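Side-chain contacts in ABC transporter binding protein AcbH (Actinoplanes, PDB 3OO8), which binds beta-D-galactopyranose as the extracellular solute receptor of a bacterial ABC transporter: residues A[384-387]-A[388-391]; A[111-114]-A[115-119]; A[170-174]-A[175-179]. The protein carries 2 engineered substitutions. All blocks are in the same frame, centred on the assembly; numbering follows the deposited sequence.

Interaction 1: residues A[384-387]-A[388-391]; sequences IKLI and QQFI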
# COMPACT_ATOMS: atom_id res chain seq x y z
N ILE A 384 13.36 -0.94 9.72
CA ILE A 384 13.36 0.52 9.91
C ILE A 384 14.70 1.05 10.38
O ILE A 384 15.26 1.98 9.79
CB ILE A 384 12.22 0.95 10.85
CG1 ILE A 384 10.88 0.80 10.11
CG2 ILE A 384 12.42 2.39 11.31
CD1 ILE A 384 9.63 1.09 10.96
N LYS A 385 15.21 0.48 11.46
CA LYS A 385 16.44 0.96 12.05
C LYS A 385 17.62 0.65 11.14
O LYS A 385 18.54 1.48 11.00
CB LYS A 385 16.65 0.31 13.42
CG LYS A 385 17.62 1.06 14.30
CD LYS A 385 17.81 0.37 15.66
CE LYS A 385 16.52 0.30 16.46
NZ LYS A 385 15.70 -0.89 16.09
N LEU A 386 17.58 -0.52 10.51
CA LEU A 386 18.71 -0.91 9.66
C LEU A 386 18.77 -0.00 8.43
O LEU A 386 19.84 0.35 7.97
CB LEU A 386 18.63 -2.40 9.26
CG LEU A 386 18.74 -3.32 10.47
CD1 LEU A 386 18.39 -4.76 10.04
CD2 LEU A 386 20.16 -3.25 11.06
N ILE A 387 17.61 0.40 7.90
CA ILE A 387 17.59 1.29 6.76
C ILE A 387 18.06 2.69 7.15
O ILE A 387 18.72 3.33 6.38
CB ILE A 387 16.25 1.24 6.00
CG1 ILE A 387 16.22 -0.09 5.22
CG2 ILE A 387 16.08 2.45 5.09
CD1 ILE A 387 14.87 -0.44 4.63
N GLN A 388 17.76 3.10 8.38
CA GLN A 388 18.27 4.39 8.87
C GLN A 388 19.78 4.36 8.96
O GLN A 388 20.47 5.33 8.61
CB GLN A 388 17.66 4.75 10.22
CG GLN A 388 16.25 5.33 10.10
CD GLN A 388 15.57 5.50 11.42
OE1 GLN A 388 15.91 4.83 12.41
NE2 GLN A 388 14.60 6.40 11.47
N GLN A 389 20.30 3.21 9.38
CA GLN A 389 21.75 3.03 9.48
C GLN A 389 22.39 3.14 8.08
O GLN A 389 23.42 3.81 7.90
CB GLN A 389 22.06 1.72 10.20
CG GLN A 389 23.53 1.50 10.49
CD GLN A 389 23.78 0.29 11.39
OE1 GLN A 389 22.84 -0.42 11.78
NE2 GLN A 389 25.05 0.04 11.71
N PHE A 390 21.75 2.55 7.06
CA PHE A 390 22.22 2.68 5.69
C PHE A 390 22.21 4.14 5.21
O PHE A 390 23.17 4.65 4.64
CB PHE A 390 21.38 1.82 4.73
CG PHE A 390 21.69 2.08 3.28
CD1 PHE A 390 22.83 1.53 2.68
CD2 PHE A 390 20.88 2.91 2.51
CE1 PHE A 390 23.13 1.79 1.33
CE2 PHE A 390 21.18 3.18 1.18
CZ PHE A 390 22.29 2.63 0.58
N ILE A 391 21.08 4.83 5.43
CA ILE A 391 20.93 6.22 5.06
C ILE A 391 22.04 7.06 5.69
O ILE A 391 22.59 7.91 5.01
CB ILE A 391 19.55 6.75 5.44
CG1 ILE A 391 18.49 6.11 4.52
CG2 ILE A 391 19.50 8.30 5.37
CD1 ILE A 391 17.07 6.24 5.03
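The last turns of helix 377-392 pair Ile-387 with Ile-391 and Leu-386 with Gln-389, side chains three and four residues apart on regular alpha-helix. Four successive i to i+4 backbone bonds run along it, from Gln-388 N to Ile-384 O through to Ile-391 N, which meets Ile-387 O at 3.0 Å and is the straightest (169° at the hydrogen). The same carbonyl is flanked by the Ile-391 side chain: CG1 lies 3.4 Å from Ile-387 O, and CD1 reaches on to the branch methyl CG2 of Ile-387 at 3.9 Å, the two side chains running aslant to each other. Ile-387 can offer that methyl because CG2 stands anti to its backbone N, while the longer CG1 arm takes the other direction. Leu-386 and Gln-389 instead run alongside one another, with Leu-386 CD2 4.0 Å from Gln-389 OE1. Gln-388 lays its aliphatic part back along the preceding turn, CG 3.5 Å from Ile-384 O, and its amide NE2 is tied to the backbone O of Asp-184. The Ile-384 side chain lies about 4 Å from that of Glu-372, a beta-D-galactose-binding position changed in this structure. The faces of the helix meet different neighbours: Leu-386 packs on Val-402, Ser-405 and Ala-406 of helix 396-413, Ile-387 touches Leu-191 and Phe-194 of helix 191-201, and the Phe-390 ring meets Phe-226 and Trp-229 of helix 220-232.

Interaction 2: residues A[111-114]-A[115-119]; sequences DKIG and GTFND. With SO4 (sulfate ion), chain D.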
# COMPACT_ATOMS: atom_id res chain seq x y z
N ASP A 111 -17.13 -16.23 -7.47
CA ASP A 111 -17.79 -16.70 -8.68
C ASP A 111 -18.76 -15.61 -9.17
O ASP A 111 -19.00 -15.45 -10.37
CB ASP A 111 -18.58 -17.98 -8.38
CG ASP A 111 -17.71 -19.20 -8.15
OD1 ASP A 111 -16.54 -19.22 -8.59
OD2 ASP A 111 -18.22 -20.16 -7.53
N LYS A 112 -19.32 -14.84 -8.24
CA LYS A 112 -20.26 -13.78 -8.60
C LYS A 112 -19.59 -12.44 -8.88
O LYS A 112 -19.98 -11.71 -9.81
CB LYS A 112 -21.27 -13.63 -7.47
CG LYS A 112 -22.04 -12.33 -7.45
CD LYS A 112 -23.32 -12.39 -8.26
CE LYS A 112 -24.26 -11.27 -7.81
NZ LYS A 112 -25.39 -11.06 -8.76
N ILE A 113 -18.58 -12.11 -8.09
CA ILE A 113 -17.98 -10.79 -8.27
C ILE A 113 -16.70 -10.73 -9.09
O ILE A 113 -16.25 -9.64 -9.42
CB ILE A 113 -17.66 -10.11 -6.92
CG1 ILE A 113 -16.51 -10.84 -6.22
CG2 ILE A 113 -18.89 -10.12 -5.99
CD1 ILE A 113 -16.03 -10.11 -4.96
N GLY A 114 -16.11 -11.88 -9.41
CA GLY A 114 -14.82 -11.94 -10.08
C GLY A 114 -14.70 -11.14 -11.37
O GLY A 114 -13.63 -10.62 -11.67
N GLY A 115 -15.79 -11.03 -12.13
CA GLY A 115 -15.78 -10.32 -13.41
C GLY A 115 -15.47 -8.84 -13.28
O GLY A 115 -15.12 -8.17 -14.26
N THR A 116 -15.59 -8.34 -12.05
CA THR A 116 -15.42 -6.91 -11.78
C THR A 116 -13.98 -6.53 -11.48
O THR A 116 -13.63 -5.32 -11.46
CB THR A 116 -16.34 -6.55 -10.60
OG1 THR A 116 -17.69 -6.84 -11.01
CG2 THR A 116 -16.20 -5.07 -10.18
N PHE A 117 -13.14 -7.53 -11.25
CA PHE A 117 -11.78 -7.30 -10.79
C PHE A 117 -10.68 -7.85 -11.69
O PHE A 117 -10.85 -8.92 -12.28
CB PHE A 117 -11.61 -7.85 -9.38
CG PHE A 117 -12.51 -7.19 -8.40
CD1 PHE A 117 -12.17 -5.93 -7.92
CD2 PHE A 117 -13.73 -7.76 -8.05
CE1 PHE A 117 -13.01 -5.29 -7.01
CE2 PHE A 117 -14.59 -7.11 -7.17
CZ PHE A 117 -14.23 -5.88 -6.65
N ASN A 118 -9.56 -7.13 -11.75
CA ASN A 118 -8.42 -7.59 -12.57
C ASN A 118 -7.56 -8.65 -11.87
O ASN A 118 -7.80 -9.05 -10.73
CB ASN A 118 -7.58 -6.43 -13.11
CG ASN A 118 -6.76 -5.74 -12.05
OD1 ASN A 118 -6.65 -6.20 -10.91
ND2 ASN A 118 -6.14 -4.63 -12.43
N ASP A 119 -6.52 -9.09 -12.58
CA ASP A 119 -5.67 -10.13 -12.01
C ASP A 119 -4.96 -9.70 -10.74
O ASP A 119 -4.85 -10.47 -9.79
CB ASP A 119 -4.70 -10.68 -13.07
CG ASP A 119 -5.38 -11.65 -14.07
OD1 ASP A 119 -6.57 -12.00 -13.92
OD2 ASP A 119 -4.70 -12.06 -15.03
S SO4 D . -5.65 -7.93 -16.24
O1 SO4 D . -4.81 -8.84 -17.02
O2 SO4 D . -6.41 -7.09 -17.17
O3 SO4 D . -6.54 -8.72 -15.40
O4 SO4 D . -4.81 -7.05 -15.41
O HOH W 1 -18.61 -11.06 -12.13
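Two adjacent glycines, Gly-114 and Gly-115, carry the chain out of helix 107-113 through a short 3-10 turn closed by two bonds; both donors lie above the plane of the carbonyl they bond to, that of Phe-117 the further, at 57°. Thr-116 N reaches Ile-113 O at 3.0 Å, and Phe-117 N reaches Gly-114 O at 3.2 Å; both are i to i+3 bonds. A water bridges the start of the turn, donating to Lys-112 O and accepting from Gly-115 N. The side-chain contact joins Ile-113 and Phe-117, which lie at a slant to each other. Ile-113 CG1 sits between its backbone N and carbonyl carbon (chi1 69°), and the CD1 methyl at the end of this arm comes 4.0 Å from ring atom CE2 of Phe-117. The edge of the same ring is turned to the Ile-113 carbonyl, with CD2 3.4 Å from Ile-113 O, while Thr-116 CG2 lies over one ring face, displaced toward the rim. Beyond this turn, Trp-110 and Leu-341 also meet Phe-117, and Thr-116 is hydrogen-bonded through its backbone to Asn-343. Helix 119-124 then starts with Asn-118 as its N-cap, OD1 accepting from Ala-121 N. At this helix start a sulfate ion, probably from the crystallisation liquor, accepts a hydrogen bond from Asp-119 N through O3 at 2.8 Å.

Interaction 3: residues A[170-174]-A[175-179]; sequences RKMQS and DGLVP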
# COMPACT_ATOMS: atom_id res chain seq x y z
N ARG A 170 20.03 15.04 -11.95
CA ARG A 170 21.26 15.79 -12.17
C ARG A 170 20.98 17.20 -12.68
O ARG A 170 21.59 18.16 -12.21
CB ARG A 170 22.25 15.03 -13.05
CG ARG A 170 22.86 13.83 -12.32
CD ARG A 170 23.91 13.08 -13.15
NE ARG A 170 25.18 13.82 -13.28
CZ ARG A 170 26.13 13.87 -12.35
NH1 ARG A 170 25.99 13.27 -11.16
NH2 ARG A 170 27.25 14.55 -12.59
N LYS A 171 20.01 17.31 -13.59
CA LYS A 171 19.61 18.62 -14.14
C LYS A 171 19.05 19.50 -13.01
O LYS A 171 19.35 20.72 -12.91
CB LYS A 171 18.58 18.41 -15.24
CG LYS A 171 18.10 19.69 -15.94
CD LYS A 171 17.20 19.34 -17.13
CE LYS A 171 16.44 20.55 -17.67
NZ LYS A 171 17.35 21.49 -18.38
N MET A 172 18.23 18.89 -12.16
CA MET A 172 17.67 19.60 -11.01
C MET A 172 18.75 20.13 -10.08
O MET A 172 18.63 21.25 -9.58
CB MET A 172 16.71 18.70 -10.22
CG MET A 172 15.34 18.66 -10.84
SD MET A 172 14.34 17.36 -10.09
CE MET A 172 12.83 17.43 -11.08
N GLN A 173 19.77 19.33 -9.82
CA GLN A 173 20.87 19.78 -8.97
C GLN A 173 21.57 20.98 -9.59
O GLN A 173 21.83 21.96 -8.89
CB GLN A 173 21.87 18.65 -8.69
CG GLN A 173 21.41 17.78 -7.54
CD GLN A 173 22.46 16.80 -7.03
OE1 GLN A 173 23.40 16.43 -7.74
NE2 GLN A 173 22.27 16.36 -5.79
N SER A 174 21.88 20.89 -10.88
CA SER A 174 22.49 22.01 -11.63
C SER A 174 21.60 23.24 -11.59
O SER A 174 22.09 24.38 -11.56
CB SER A 174 22.78 21.60 -13.08
OG SER A 174 23.88 20.70 -13.10
N ASP A 175 20.28 23.03 -11.57
CA ASP A 175 19.33 24.12 -11.45
C ASP A 175 19.18 24.63 -10.00
O ASP A 175 18.39 25.54 -9.75
CB ASP A 175 17.96 23.74 -12.01
CG ASP A 175 17.93 23.58 -13.54
OD1 ASP A 175 18.89 24.00 -14.24
OD2 ASP A 175 16.93 23.02 -14.05
N GLY A 176 19.93 24.06 -9.06
CA GLY A 176 19.85 24.48 -7.67
C GLY A 176 18.65 23.96 -6.88
O GLY A 176 18.22 24.57 -5.91
N LEU A 177 18.11 22.81 -7.28
CA LEU A 177 16.95 22.28 -6.60
C LEU A 177 17.36 20.96 -5.95
O LEU A 177 18.20 20.26 -6.51
CB LEU A 177 15.88 22.00 -7.67
CG LEU A 177 14.39 22.15 -7.41
CD1 LEU A 177 14.06 23.58 -7.00
CD2 LEU A 177 13.66 21.78 -8.69
N VAL A 178 16.77 20.63 -4.80
CA VAL A 178 16.97 19.31 -4.19
C VAL A 178 16.14 18.37 -5.07
O VAL A 178 14.97 18.64 -5.26
CB VAL A 178 16.40 19.31 -2.76
CG1 VAL A 178 16.25 17.90 -2.23
CG2 VAL A 178 17.24 20.20 -1.82
N PRO A 179 16.75 17.30 -5.63
CA PRO A 179 15.94 16.51 -6.56
C PRO A 179 14.78 15.79 -5.87
O PRO A 179 13.63 15.89 -6.28
CB PRO A 179 16.95 15.51 -7.14
CG PRO A 179 18.28 16.31 -7.09
CD PRO A 179 18.18 16.96 -5.73
O HOH W 2 16.10 24.01 -16.41
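Lys-171 with Asp-175, Met-172 with Leu-177 and Gln-173 with Pro-179 each cross at a slant where the chain leaves helix 162-174. The helix ends in a Schellman motif centred on Gly-176, whose positive phi (78°) turns the backbone so that two amides bond back into the last turn. Gly-176 N reaches Gln-173 O from well above the carbonyl plane, whereas Leu-177 N approaches Met-172 O more squarely, at 2.8 Å and 160° at the hydrogen. That closing bond brings Leu-177 over Met-172: its CD2 methyl lies 4.1 Å from Met-172 CG. The methionine chain, extended beyond CG, also reaches Pro-179, so that SD comes 4.0 Å from Pro-179 CA. On the neighbouring flank of the helix Gln-173 sets its own CG 3.5 Å from Pro-179 CG, an aliphatic contact with the CG-CD edge of the proline ring, while its NE2 makes a weak hydrogen bond to Ala-234 O. The exit of the helix leads into strand 178-181, where Val-178 pairs through its backbone with Gly-258. Asp-175 turns its carboxylate back over the preceding turn, CG standing anti to its carbonyl carbon (chi1 -70°), and this places it beside Lys-171. Its OD2 is hydrogen-bonded to Tyr-156 OH. With an alanine here, the Tyr-156 hydroxyl is likely to lose its carboxylate partner and Lys-171 the opposite charge beside it. Asp-175 and Lys-171 form no direct ion pair: a water donates to Asp-175 OD2 at 2.7 Å and accepts only weakly, at 3.4 Å, from Lys-171 NZ.

From the N terminus the order is interaction 2, interaction 3, interaction 1, strictly in series: each closes before the next opens, and none nests in or crosses another. Interaction 2 turns the chain from helix 107-113 into helix 119-124, and interaction 3 leads helix 162-174 into strand 178-181. Interaction 1 closes no loop, since it lies wholly within helix 377-392, one helix before the C-terminal helix 396-413. Interaction 2 stands on the opposite side of the chain's centre from both others, its own centre about 40 Å from that of interaction 1 and about 45 Å from that of interaction 3. Interactions 1 and 3 are nearer, about 13 Å between closest atoms, without touching.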